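Local atomic coordinates of capsular polysaccharide export system protein KpsC (Thermosulfurimonas dismutans, PDB entry 6MGD), a protein that probably transfers Kdo in beta(2,7) linkage from a CMP-activated donor, building the glycolipid anchor of Gram-negative bacterial capsules. Residues T6-L11 and E54-N59; L11-I16 and L47-T52; R125-L130 and L284-L289; G292-L295 and M299-S302. All blocks are in the same frame, centred on the assembly; numbering follows the deposited sequence.

Contact 1 (T6-L11 and E54-N59); sequences TYKFSL and ENERVN
Tyr7 and Lys8, where strand 4-7 of the mixed sheet runs out, reach from one side to the carboxylate of Glu56, which comes to meet them from the last turn of helix 52-56. That helix ends in a Schellman motif with Arg57, at positive phi, as its C-prime residue, and Glu56 precedes Arg57 there. The two side chains of the strand end run alongside each other: CG of Lys8 lies over one face of the Tyr7 phenol, 3.9 Å above its plane and offset toward the rim, and from there the lysine chain stays extended to its tip. Lys8 NZ forms a salt bridge with Glu56 OE1 at 2.5 Å, approaching on the syn side and 17° out of the carboxylate plane. The same ammonium donates to Tyr7 OH at 3.1 Å, which ties the two neighbours together before they meet the acid. Tyr7 carries its ring anti to the backbone N (chi1 -173°), and this sends the hydroxyl out to the carboxylate while the rest of the residue packs on Val34, Leu46 and Val48. An alanine in place of Glu56 would remove the carboxylate and is likely to leave the Lys8 ammonium without its counter-charge and freer to swing into solvent. Close by, Glu54 of the same helix has its own salt bridge to Arg68. The carboxylate stands nearly perpendicular to the phenol, 89° between planes, with Glu56 OE2 in the ring plane at its edge, 3.1 Å from Tyr7 OH.

Contact 2 (L11-I16 and L47-T52); sequences LWKIRI and LVWGST
Lys13 of helix 11-20 and Trp49, the last residue of strand 44-49, make this surface contact by themselves: the lysine has the larger area buried, the indole the rest. Helix 11-20 is the crossover of a beta-alpha-beta unit, linking the parallel neighbours 4-7 and 24-28, and the contact ties it to strand 44-49. The two side chains cross at about a right angle. Lys13 NZ sits 3.0 Å from the centroid of the six-membered ring of Trp49, only 7° off the ring normal, a centred cation-pi interaction. The lysine chain gets there by leaving the helix straight and then bending at chi3 (-62°) and again at chi4; its CD passes the rim, 4.2 Å from Trp49 CE3. The carbonyl of Trp49 is held by its own type II' turn through Gly50: its oxygen accepts from Thr52 OG1 at 2.5 Å, in the carbonyl plane, and from Thr52 N at 3.2 Å. Phe9 packs on the CB of Trp49, while Glu70 and Asp71 of the next strand touch its side chain as well. A serine in place of Trp49 would probably leave the Lys13 ammonium without the aromatic face it rests on and open a gap between helix and strand. Because this attraction is electrostatic, it joins helix 11-20 to the end of an inner strand without any hydrogen-bond acceptor, and it should depend on the lysine staying protonated.

Contact 3 (R125-L130 and L284-L289); sequences RVIELL and LSLQEL
Ile127, on helix 117-132, pushes its terminal methyl against Leu286 and Gln287 in the first turn of helix 286-296, a plain helix-to-helix packing. The tight part is small and wholly apolar. Ile127 CD1 lies 3.7 Å from Leu286 CG and 3.8 Å from Leu286 CD2, so one methyl tip rests against the fork of the leucine and one of its branches as the side chains cross obliquely. Ile127 holds CG1 anti to its carbonyl carbon (chi1 -70°) with CD1 continuing outward, which spends the full length of the chain on reaching the other helix. Leu286 also packs on Leu251 of helix 246-253, and Val290, one turn further on, touches Ile127. The looser side begins at Gln287, whose CG stands 4.4 Å from Ile127 CD1; its NE2 makes a weak hydrogen bond to OE1 of Gln124, back on helix 117-132. Two polar pairings stay within their own segments: Arg125 NH1 and Glu128 OE1 form a salt bridge on one side. On the other, Ser285 and Glu288 form a capping box, in which Ser285 N donates to Glu288 OE2 at 2.9 Å, meeting it from above the carboxylate plane, and Glu288 N returns a weak bond to Ser285 OG at 3.4 Å. Glu288 also has a salt bridge to Arg113, beyond the cap. Dispersion between Ile127 and Leu286 thus carries most of the joining here, with the weak Gln287 amide bond at its margin, and its strength rests on shape and on keeping water away from Ile127.

Contact 4 (G292-L295 and M299-S302); sequences GALL and MYVS
The last turns of helix 286-296 pass almost directly into strand 298-300, an outermost strand of the mixed sheet, and the contact between Leu294 and Tyr300 bridges this short helix-to-strand connection. The helix is already widened to a pi-type turn at 292-295. Into it reaches the phenol of Tyr300, whose hydroxyl donates a hydrogen bond to the backbone oxygen of Leu294. The modelled length from Tyr300 OH to Leu294 O, 2.3 Å, is too short to be taken literally; the pairing is plausible, the exact distance doubtful. The direction is clearer: Leu294 O lies in the plane of the ring at its edge, beside CZ and CE1, so the phenol meets the carbonyl edge-on. Tyr300 turns its CG anti to the carbonyl carbon (chi1 -61°), which aims the ring back toward the helix. The leucine side chain adds little but a flank, with Leu294 CD2 4.1 Å from Tyr300 OH, and otherwise packs on Val126, Phe73 and Ile74. Ile74 also touches Tyr300, as do Ala311 and Ala314 of helix 311-322; Tyr300 is buried, and the Leu294 carbonyl gives its hydroxyl a partner. Carbonyls in the last turn of a helix have no i+4 backbone N-H of that helix to accept from; here a tyrosine hydroxyl of the following strand serves, tying helix end to edge strand in the alpha/beta architecture of a GT-B-type glycosyltransferase.

Overall arrangement
Contacts 1 and 2 form one neighbourhood, their centres about 9 Å apart: they share Leu11, contact 2 is nested inside the chain loop that contact 1 closes, and strands 4-7 and 44-49 are neighbours in the mixed sheet. Contacts 3 and 4 come later in the chain, with centres about 13 Å apart; both use helix 286-296, and Val126 and Leu130 of one pack on Leu294 and Leu295 of the other. Contact 4 ends on strand 298-300 at the edge of the same mixed sheet, its centre about 18 Å from that of contact 2. Contact 3 lies across the chain's centre, its centre about 34 Å from that of contact 1. Residues from both chain ends thus build one sheet, consistent with a GT-B fold.

Contact 1 (T6-L11 and E54-N59)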
loop_
_atom_site.group_PDB
_atom_site.type_symbol
_atom_site.label_atom_id
_atom_site.label_comp_id
_atom_site.label_asym_id
_atom_site.label_seq_id
_atom_site.Cartn_x
_atom_site.Cartn_y
_atom_site.Cartn_z
ATOM N N THR A 6 4.308 -4.158 21.966
ATOM C CA THR A 6 3.225 -3.675 21.124
ATOM C C THR A 6 2.511 -2.507 21.794
ATOM O O THR A 6 2.457 -2.407 23.023
ATOM C CB THR A 6 2.221 -4.791 20.818
ATOM O OG1 THR A 6 1.721 -5.337 22.044
ATOM C CG2 THR A 6 2.884 -5.895 20.003
ATOM N N TYR A 7 1.956 -1.623 20.968
ATOM C CA TYR A 7 1.283 -0.416 21.437
ATOM C C TYR A 7 -0.186 -0.487 21.044
ATOM O O TYR A 7 -0.529 -0.307 19.870
ATOM C CB TYR A 7 1.948 0.836 20.866
ATOM C CG TYR A 7 1.411 2.134 21.426
ATOM C CD1 TYR A 7 0.542 2.926 20.690
ATOM C CD2 TYR A 7 1.778 2.566 22.695
ATOM C CE1 TYR A 7 0.053 4.110 21.197
ATOM C CE2 TYR A 7 1.295 3.750 23.215
ATOM C CZ TYR A 7 0.433 4.519 22.462
ATOM O OH TYR A 7 -0.053 5.703 22.973
ATOM N N LYS A 8 -1.047 -0.754 22.028
ATOM C CA LYS A 8 -2.500 -0.708 21.856
ATOM C C LYS A 8 -2.964 -1.657 20.753
ATOM O O LYS A 8 -3.747 -1.291 19.874
ATOM C CB LYS A 8 -2.972 0.723 21.586
ATOM C CG LYS A 8 -2.703 1.688 22.729
ATOM C CD LYS A 8 -3.108 3.107 22.366
ATOM C CE LYS A 8 -2.852 4.067 23.520
ATOM N NZ LYS A 8 -3.094 5.481 23.121
ATOM N N PHE A 9 -2.470 -2.890 20.805
ATOM C CA PHE A 9 -2.899 -3.946 19.901
ATOM C C PHE A 9 -4.006 -4.770 20.547
ATOM O O PHE A 9 -4.023 -4.978 21.762
ATOM C CB PHE A 9 -1.737 -4.872 19.530
ATOM C CG PHE A 9 -0.824 -4.323 18.467
ATOM C CD1 PHE A 9 -0.867 -2.985 18.110
ATOM C CD2 PHE A 9 0.072 -5.159 17.815
ATOM C CE1 PHE A 9 -0.027 -2.488 17.131
ATOM C CE2 PHE A 9 0.911 -4.669 16.835
ATOM C CZ PHE A 9 0.862 -3.330 16.492
ATOM N N SER A 10 -4.931 -5.241 19.717
ATOM C CA SER A 10 -5.907 -6.207 20.193
ATOM C C SER A 10 -5.247 -7.573 20.370
ATOM O O SER A 10 -4.216 -7.879 19.763
ATOM C CB SER A 10 -7.088 -6.309 19.226
ATOM O OG SER A 10 -6.676 -6.776 17.955
ATOM N N LEU A 11 -5.855 -8.394 21.232
ATOM C CA LEU A 11 -5.338 -9.735 21.495
ATOM C C LEU A 11 -5.147 -10.518 20.202
ATOM O O LEU A 11 -4.081 -11.097 19.962
ATOM C CB LEU A 11 -6.283 -10.483 22.440
ATOM C CG LEU A 11 -6.301 -10.064 23.911
ATOM C CD1 LEU A 11 -7.299 -10.903 24.698
ATOM C CD2 LEU A 11 -4.913 -10.190 24.511
ATOM N N GLU A 54 0.712 9.345 15.161
ATOM C CA GLU A 54 0.418 10.633 14.542
ATOM C C GLU A 54 -1.022 11.061 14.803
ATOM O O GLU A 54 -1.296 12.255 14.975
ATOM C CB GLU A 54 0.691 10.574 13.038
ATOM C CG GLU A 54 2.169 10.534 12.664
ATOM C CD GLU A 54 2.804 9.178 12.906
ATOM O OE1 GLU A 54 2.066 8.169 12.934
ATOM O OE2 GLU A 54 4.041 9.119 13.069
ATOM N N ASN A 55 -1.954 10.105 14.832
ATOM C CA ASN A 55 -3.344 10.439 15.125
ATOM C C ASN A 55 -3.513 10.920 16.560
ATOM O O ASN A 55 -4.412 11.720 16.843
ATOM C CB ASN A 55 -4.242 9.232 14.858
ATOM C CG ASN A 55 -4.231 8.811 13.405
ATOM O OD1 ASN A 55 -3.991 9.625 12.514
ATOM N ND2 ASN A 55 -4.487 7.532 13.157
ATOM N N GLU A 56 -2.671 10.448 17.474
ATOM C CA GLU A 56 -2.685 10.906 18.854
ATOM C C GLU A 56 -1.708 12.046 19.103
ATOM O O GLU A 56 -1.666 12.569 20.222
ATOM C CB GLU A 56 -2.366 9.744 19.798
ATOM C CG GLU A 56 -3.254 8.527 19.616
ATOM C CD GLU A 56 -2.894 7.402 20.565
ATOM O OE1 GLU A 56 -3.817 6.735 21.079
ATOM O OE2 GLU A 56 -1.687 7.188 20.804
ATOM N N ARG A 57 -0.928 12.437 18.091
ATOM C CA ARG A 57 0.078 13.494 18.217
ATOM C C ARG A 57 1.070 13.194 19.336
ATOM O O ARG A 57 1.611 14.106 19.967
ATOM C CB ARG A 57 -0.577 14.864 18.426
ATOM C CG ARG A 57 -1.395 15.341 17.236
ATOM C CD ARG A 57 -2.355 16.453 17.626
ATOM N NE ARG A 57 -3.193 16.069 18.759
ATOM C CZ ARG A 57 -4.257 15.275 18.671
ATOM N NH1 ARG A 57 -4.617 14.769 17.499
ATOM N NH2 ARG A 57 -4.957 14.983 19.759
ATOM N N VAL A 58 1.311 11.912 19.587
ATOM C CA VAL A 58 2.223 11.477 20.637
ATOM C C VAL A 58 3.593 11.230 20.023
ATOM O O VAL A 58 3.709 10.597 18.967
ATOM C CB VAL A 58 1.693 10.216 21.339
ATOM C CG1 VAL A 58 2.722 9.681 22.326
ATOM C CG2 VAL A 58 0.381 10.519 22.046
ATOM N N ASN A 59 4.632 11.741 20.679
ATOM C CA ASN A 59 6.010 11.539 20.264
ATOM C C ASN A 59 6.830 11.091 21.466
ATOM O O ASN A 59 6.670 11.621 22.571
ATOM C CB ASN A 59 6.610 12.817 19.660
ATOM C CG ASN A 59 5.825 13.327 18.465
ATOM O OD1 ASN A 59 5.239 12.548 17.711
ATOM N ND2 ASN A 59 5.811 14.644 18.284
#

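Contact 2 (L11-I16 and L47-T52)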
loop_
_atom_site.group_PDB
_atom_site.type_symbol
_atom_site.label_atom_id
_atom_site.label_comp_id
_atom_site.label_asym_id
_atom_site.label_seq_id
_atom_site.Cartn_x
_atom_site.Cartn_y
_atom_site.Cartn_z
ATOM N N LEU A 11 -5.855 -8.394 21.232
ATOM C CA LEU A 11 -5.338 -9.735 21.495
ATOM C C LEU A 11 -5.147 -10.518 20.202
ATOM O O LEU A 11 -4.081 -11.097 19.962
ATOM C CB LEU A 11 -6.283 -10.483 22.440
ATOM C CG LEU A 11 -6.301 -10.064 23.911
ATOM C CD1 LEU A 11 -7.299 -10.903 24.698
ATOM C CD2 LEU A 11 -4.913 -10.190 24.511
ATOM N N TRP A 12 -6.182 -10.545 19.358
ATOM C CA TRP A 12 -6.082 -11.212 18.064
ATOM C C TRP A 12 -4.909 -10.674 17.250
ATOM O O TRP A 12 -4.150 -11.448 16.655
ATOM C CB TRP A 12 -7.393 -11.051 17.295
ATOM C CG TRP A 12 -7.338 -11.617 15.923
ATOM C CD1 TRP A 12 -7.207 -10.922 14.757
ATOM C CD2 TRP A 12 -7.397 -13.001 15.561
ATOM N NE1 TRP A 12 -7.189 -11.785 13.691
ATOM C CE2 TRP A 12 -7.301 -13.069 14.158
ATOM C CE3 TRP A 12 -7.524 -14.191 16.287
ATOM C CZ2 TRP A 12 -7.328 -14.275 13.465
ATOM C CZ3 TRP A 12 -7.556 -15.391 15.595
ATOM C CH2 TRP A 12 -7.456 -15.422 14.197
ATOM N N LYS A 13 -4.737 -9.349 17.226
ATOM C CA LYS A 13 -3.631 -8.760 16.476
ATOM C C LYS A 13 -2.278 -9.125 17.073
ATOM O O LYS A 13 -1.300 -9.275 16.334
ATOM C CB LYS A 13 -3.794 -7.241 16.412
ATOM C CG LYS A 13 -2.630 -6.489 15.781
ATOM C CD LYS A 13 -3.058 -5.087 15.400
ATOM C CE LYS A 13 -4.175 -5.139 14.373
ATOM N NZ LYS A 13 -3.785 -4.440 13.122
ATOM N N ILE A 14 -2.199 -9.273 18.397
ATOM C CA ILE A 14 -0.935 -9.641 19.033
ATOM C C ILE A 14 -0.486 -11.023 18.568
ATOM O O ILE A 14 0.683 -11.234 18.225
ATOM C CB ILE A 14 -1.065 -9.573 20.566
ATOM C CG1 ILE A 14 -1.227 -8.123 21.022
ATOM C CG2 ILE A 14 0.137 -10.220 21.236
ATOM C CD1 ILE A 14 -1.350 -7.965 22.521
ATOM N N ARG A 15 -1.414 -11.983 18.545
ATOM C CA ARG A 15 -1.076 -13.331 18.098
ATOM C C ARG A 15 -0.616 -13.335 16.645
ATOM O O ARG A 15 0.321 -14.058 16.285
ATOM C CB ARG A 15 -2.276 -14.258 18.281
ATOM C CG ARG A 15 -2.741 -14.392 19.718
ATOM C CD ARG A 15 -3.841 -15.426 19.834
ATOM N NE ARG A 15 -3.403 -16.729 19.347
ATOM C CZ ARG A 15 -4.215 -17.760 19.142
ATOM N NH1 ARG A 15 -5.513 -17.641 19.380
ATOM N NH2 ARG A 15 -3.730 -18.910 18.695
ATOM N N ILE A 16 -1.262 -12.534 15.796
ATOM C CA ILE A 16 -0.842 -12.425 14.401
ATOM C C ILE A 16 0.564 -11.844 14.312
ATOM O O ILE A 16 1.417 -12.345 13.569
ATOM C CB ILE A 16 -1.847 -11.575 13.603
ATOM C CG1 ILE A 16 -3.189 -12.297 13.496
ATOM C CG2 ILE A 16 -1.290 -11.239 12.225
ATOM C CD1 ILE A 16 -4.164 -11.612 12.571
ATOM N N LEU A 47 6.109 -1.677 18.898
ATOM C CA LEU A 47 5.373 -2.004 17.684
ATOM C C LEU A 47 4.075 -1.207 17.676
ATOM O O LEU A 47 3.218 -1.396 18.546
ATOM C CB LEU A 47 5.090 -3.505 17.597
ATOM C CG LEU A 47 6.319 -4.402 17.445
ATOM C CD1 LEU A 47 5.930 -5.875 17.413
ATOM C CD2 LEU A 47 7.094 -4.024 16.193
ATOM N N VAL A 48 3.939 -0.310 16.706
ATOM C CA VAL A 48 2.743 0.507 16.560
ATOM C C VAL A 48 2.131 0.213 15.199
ATOM O O VAL A 48 2.820 -0.206 14.262
ATOM C CB VAL A 48 3.047 2.016 16.727
ATOM C CG1 VAL A 48 3.619 2.603 15.447
ATOM C CG2 VAL A 48 1.805 2.774 17.163
ATOM N N TRP A 49 0.821 0.419 15.096
ATOM C CA TRP A 49 0.076 0.090 13.889
ATOM C C TRP A 49 -0.232 1.357 13.104
ATOM O O TRP A 49 -0.936 2.244 13.600
ATOM C CB TRP A 49 -1.219 -0.647 14.225
ATOM C CG TRP A 49 -1.958 -1.072 12.999
ATOM C CD1 TRP A 49 -2.974 -0.406 12.382
ATOM C CD2 TRP A 49 -1.719 -2.250 12.221
ATOM N NE1 TRP A 49 -3.393 -1.102 11.274
ATOM C CE2 TRP A 49 -2.637 -2.239 11.153
ATOM C CE3 TRP A 49 -0.822 -3.318 12.329
ATOM C CZ2 TRP A 49 -2.686 -3.253 10.199
ATOM C CZ3 TRP A 49 -0.872 -4.322 11.380
ATOM C CH2 TRP A 49 -1.796 -4.282 10.329
ATOM N N GLY A 50 0.288 1.430 11.883
ATOM C CA GLY A 50 -0.067 2.522 10.992
ATOM C C GLY A 50 0.324 3.869 11.565
ATOM O O GLY A 50 1.436 4.063 12.068
ATOM N N SER A 51 -0.608 4.815 11.497
ATOM C CA SER A 51 -0.389 6.182 11.963
ATOM C C SER A 51 -1.004 6.417 13.337
ATOM O O SER A 51 -1.556 7.487 13.606
ATOM C CB SER A 51 -0.944 7.175 10.949
ATOM O OG SER A 51 -0.349 6.981 9.678
ATOM N N THR A 52 -0.915 5.426 14.227
ATOM C CA THR A 52 -1.537 5.553 15.542
ATOM C C THR A 52 -0.912 6.685 16.346
ATOM O O THR A 52 -1.624 7.463 16.994
ATOM C CB THR A 52 -1.433 4.227 16.298
ATOM O OG1 THR A 52 -2.143 3.211 15.578
ATOM C CG2 THR A 52 -2.025 4.354 17.690
#

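Contact 3 (R125-L130 and L284-L289)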
loop_
_atom_site.group_PDB
_atom_site.type_symbol
_atom_site.label_atom_id
_atom_site.label_comp_id
_atom_site.label_asym_id
_atom_site.label_seq_id
_atom_site.Cartn_x
_atom_site.Cartn_y
_atom_site.Cartn_z
ATOM N N ARG A 125 10.068 -12.261 -12.448
ATOM C CA ARG A 125 9.264 -13.463 -12.258
ATOM C C ARG A 125 7.994 -13.158 -11.472
ATOM O O ARG A 125 6.925 -13.704 -11.772
ATOM C CB ARG A 125 10.089 -14.540 -11.551
ATOM C CG ARG A 125 11.359 -14.957 -12.290
ATOM C CD ARG A 125 11.137 -16.166 -13.187
ATOM N NE ARG A 125 10.140 -15.917 -14.225
ATOM C CZ ARG A 125 10.411 -15.379 -15.410
ATOM N NH1 ARG A 125 9.440 -15.193 -16.293
ATOM N NH2 ARG A 125 11.652 -15.025 -15.713
ATOM N N VAL A 126 8.090 -12.286 -10.464
ATOM C CA VAL A 126 6.918 -11.945 -9.661
ATOM C C VAL A 126 5.906 -11.167 -10.493
ATOM O O VAL A 126 4.692 -11.356 -10.355
ATOM C CB VAL A 126 7.344 -11.165 -8.403
ATOM C CG1 VAL A 126 6.125 -10.639 -7.656
ATOM C CG2 VAL A 126 8.181 -12.049 -7.492
ATOM N N ILE A 127 6.388 -10.284 -11.371
ATOM C CA ILE A 127 5.490 -9.541 -12.251
ATOM C C ILE A 127 4.742 -10.499 -13.169
ATOM O O ILE A 127 3.515 -10.424 -13.310
ATOM C CB ILE A 127 6.274 -8.484 -13.049
ATOM C CG1 ILE A 127 6.751 -7.364 -12.120
ATOM C CG2 ILE A 127 5.426 -7.921 -14.178
ATOM C CD1 ILE A 127 7.688 -6.376 -12.782
ATOM N N GLU A 128 5.472 -11.425 -13.796
ATOM C CA GLU A 128 4.834 -12.404 -14.670
ATOM C C GLU A 128 3.873 -13.295 -13.893
ATOM O O GLU A 128 2.786 -13.626 -14.382
ATOM C CB GLU A 128 5.899 -13.243 -15.378
ATOM C CG GLU A 128 5.790 -13.226 -16.892
ATOM C CD GLU A 128 6.809 -14.125 -17.561
ATOM O OE1 GLU A 128 7.993 -13.725 -17.658
ATOM O OE2 GLU A 128 6.424 -15.238 -17.980
ATOM N N LEU A 129 4.251 -13.683 -12.671
ATOM C CA LEU A 129 3.378 -14.519 -11.852
ATOM C C LEU A 129 2.067 -13.811 -11.531
ATOM O O LEU A 129 0.991 -14.416 -11.602
ATOM C CB LEU A 129 4.090 -14.918 -10.559
ATOM C CG LEU A 129 4.818 -16.260 -10.508
ATOM C CD1 LEU A 129 5.453 -16.447 -9.141
ATOM C CD2 LEU A 129 3.861 -17.399 -10.819
ATOM N N LEU A 130 2.139 -12.525 -11.169
ATOM C CA LEU A 130 0.939 -11.793 -10.776
ATOM C C LEU A 130 0.007 -11.574 -11.960
ATOM O O LEU A 130 -1.215 -11.728 -11.834
ATOM C CB LEU A 130 1.324 -10.456 -10.142
ATOM C CG LEU A 130 2.026 -10.492 -8.781
ATOM C CD1 LEU A 130 2.365 -9.079 -8.310
ATOM C CD2 LEU A 130 1.168 -11.209 -7.754
ATOM N N LEU A 284 12.508 5.248 -11.737
ATOM C CA LEU A 284 12.674 3.816 -11.536
ATOM C C LEU A 284 12.001 3.026 -12.651
ATOM O O LEU A 284 11.134 3.530 -13.370
ATOM C CB LEU A 284 12.098 3.382 -10.184
ATOM C CG LEU A 284 12.809 3.844 -8.911
ATOM C CD1 LEU A 284 12.063 3.345 -7.685
ATOM C CD2 LEU A 284 14.250 3.362 -8.894
ATOM N N SER A 285 12.418 1.772 -12.785
ATOM C CA SER A 285 11.746 0.818 -13.651
ATOM C C SER A 285 10.780 -0.023 -12.824
ATOM O O SER A 285 10.850 -0.067 -11.594
ATOM C CB SER A 285 12.757 -0.077 -14.373
ATOM O OG SER A 285 13.303 -1.043 -13.492
ATOM N N LEU A 286 9.862 -0.697 -13.521
ATOM C CA LEU A 286 8.872 -1.514 -12.824
ATOM C C LEU A 286 9.531 -2.612 -11.999
ATOM O O LEU A 286 9.022 -2.976 -10.933
ATOM C CB LEU A 286 7.887 -2.116 -13.828
ATOM C CG LEU A 286 6.689 -2.860 -13.231
ATOM C CD1 LEU A 286 5.853 -1.925 -12.374
ATOM C CD2 LEU A 286 5.840 -3.496 -14.322
ATOM N N GLN A 287 10.667 -3.140 -12.463
ATOM C CA GLN A 287 11.365 -4.172 -11.703
ATOM C C GLN A 287 11.989 -3.602 -10.436
ATOM O O GLN A 287 11.959 -4.246 -9.380
ATOM C CB GLN A 287 12.429 -4.836 -12.575
ATOM C CG GLN A 287 11.866 -5.571 -13.777
ATOM C CD GLN A 287 12.938 -5.955 -14.772
ATOM O OE1 GLN A 287 14.132 -5.883 -14.476
ATOM N NE2 GLN A 287 12.520 -6.360 -15.966
ATOM N N GLU A 288 12.566 -2.400 -10.519
ATOM C CA GLU A 288 13.108 -1.763 -9.324
ATOM C C GLU A 288 12.012 -1.518 -8.294
ATOM O O GLU A 288 12.207 -1.764 -7.099
ATOM C CB GLU A 288 13.805 -0.452 -9.693
ATOM C CG GLU A 288 14.904 -0.602 -10.738
ATOM C CD GLU A 288 15.587 0.713 -11.067
ATOM O OE1 GLU A 288 16.494 1.121 -10.311
ATOM O OE2 GLU A 288 15.210 1.343 -12.078
ATOM N N LEU A 289 10.847 -1.047 -8.747
ATOM C CA LEU A 289 9.722 -0.829 -7.842
ATOM C C LEU A 289 9.287 -2.138 -7.189
ATOM O O LEU A 289 9.119 -2.212 -5.967
ATOM C CB LEU A 289 8.556 -0.197 -8.605
ATOM C CG LEU A 289 7.628 0.806 -7.907
ATOM C CD1 LEU A 289 6.224 0.743 -8.504
ATOM C CD2 LEU A 289 7.583 0.622 -6.394
#

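Contact 4 (G292-L295 and M299-S302)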
loop_
_atom_site.group_PDB
_atom_site.type_symbol
_atom_site.label_atom_id
_atom_site.label_comp_id
_atom_site.label_asym_id
_atom_site.label_seq_id
_atom_site.Cartn_x
_atom_site.Cartn_y
_atom_site.Cartn_z
ATOM N N GLY A 292 11.752 -3.633 -4.702
ATOM C CA GLY A 292 11.772 -2.894 -3.456
ATOM C C GLY A 292 10.495 -3.035 -2.653
ATOM O O GLY A 292 10.538 -3.333 -1.456
ATOM N N ALA A 293 9.349 -2.839 -3.307
ATOM C CA ALA A 293 8.075 -2.822 -2.594
ATOM C C ALA A 293 7.613 -4.222 -2.204
ATOM O O ALA A 293 7.031 -4.404 -1.129
ATOM C CB ALA A 293 7.008 -2.133 -3.445
ATOM N N LEU A 294 7.853 -5.218 -3.059
ATOM C CA LEU A 294 7.330 -6.562 -2.841
ATOM C C LEU A 294 8.351 -7.540 -2.277
ATOM O O LEU A 294 7.976 -8.421 -1.497
ATOM C CB LEU A 294 6.774 -7.135 -4.149
ATOM C CG LEU A 294 5.429 -6.576 -4.608
ATOM C CD1 LEU A 294 4.975 -7.243 -5.894
ATOM C CD2 LEU A 294 4.394 -6.758 -3.513
ATOM N N LEU A 295 9.625 -7.414 -2.642
ATOM C CA LEU A 295 10.625 -8.417 -2.292
ATOM C C LEU A 295 11.407 -8.083 -1.025
ATOM O O LEU A 295 11.621 -8.967 -0.190
ATOM C CB LEU A 295 11.599 -8.619 -3.459
ATOM C CG LEU A 295 11.228 -9.672 -4.513
ATOM C CD1 LEU A 295 9.817 -9.473 -5.058
ATOM C CD2 LEU A 295 12.240 -9.671 -5.650
ATOM N N MET A 299 7.739 -8.417 5.102
ATOM C CA MET A 299 8.049 -9.760 5.564
ATOM C C MET A 299 7.031 -10.751 5.009
ATOM O O MET A 299 5.920 -10.385 4.618
ATOM C CB MET A 299 8.061 -9.820 7.094
ATOM C CG MET A 299 9.146 -8.979 7.743
ATOM S SD MET A 299 9.056 -8.966 9.547
ATOM C CE MET A 299 7.468 -8.180 9.801
ATOM N N TYR A 300 7.430 -12.020 4.968
ATOM C CA TYR A 300 6.550 -13.094 4.522
ATOM C C TYR A 300 6.755 -14.304 5.420
ATOM O O TYR A 300 7.887 -14.767 5.589
ATOM C CB TYR A 300 6.815 -13.474 3.059
ATOM C CG TYR A 300 6.584 -12.358 2.061
ATOM C CD1 TYR A 300 7.634 -11.554 1.633
ATOM C CD2 TYR A 300 5.319 -12.117 1.538
ATOM C CE1 TYR A 300 7.430 -10.536 0.717
ATOM C CE2 TYR A 300 5.104 -11.101 0.620
ATOM C CZ TYR A 300 6.164 -10.313 0.214
ATOM O OH TYR A 300 5.956 -9.299 -0.698
ATOM N N VAL A 301 5.666 -14.808 5.993
ATOM C CA VAL A 301 5.691 -15.994 6.842
ATOM C C VAL A 301 4.704 -17.007 6.281
ATOM O O VAL A 301 3.556 -16.662 5.984
ATOM C CB VAL A 301 5.352 -15.661 8.309
ATOM C CG1 VAL A 301 5.060 -16.933 9.094
ATOM C CG2 VAL A 301 6.496 -14.892 8.951
ATOM N N SER A 302 5.155 -18.251 6.136
ATOM C CA SER A 302 4.319 -19.301 5.569
ATOM C C SER A 302 3.086 -19.550 6.429
ATOM O O SER A 302 3.163 -19.588 7.660
ATOM C CB SER A 302 5.124 -20.594 5.431
ATOM O OG SER A 302 4.281 -21.681 5.093
#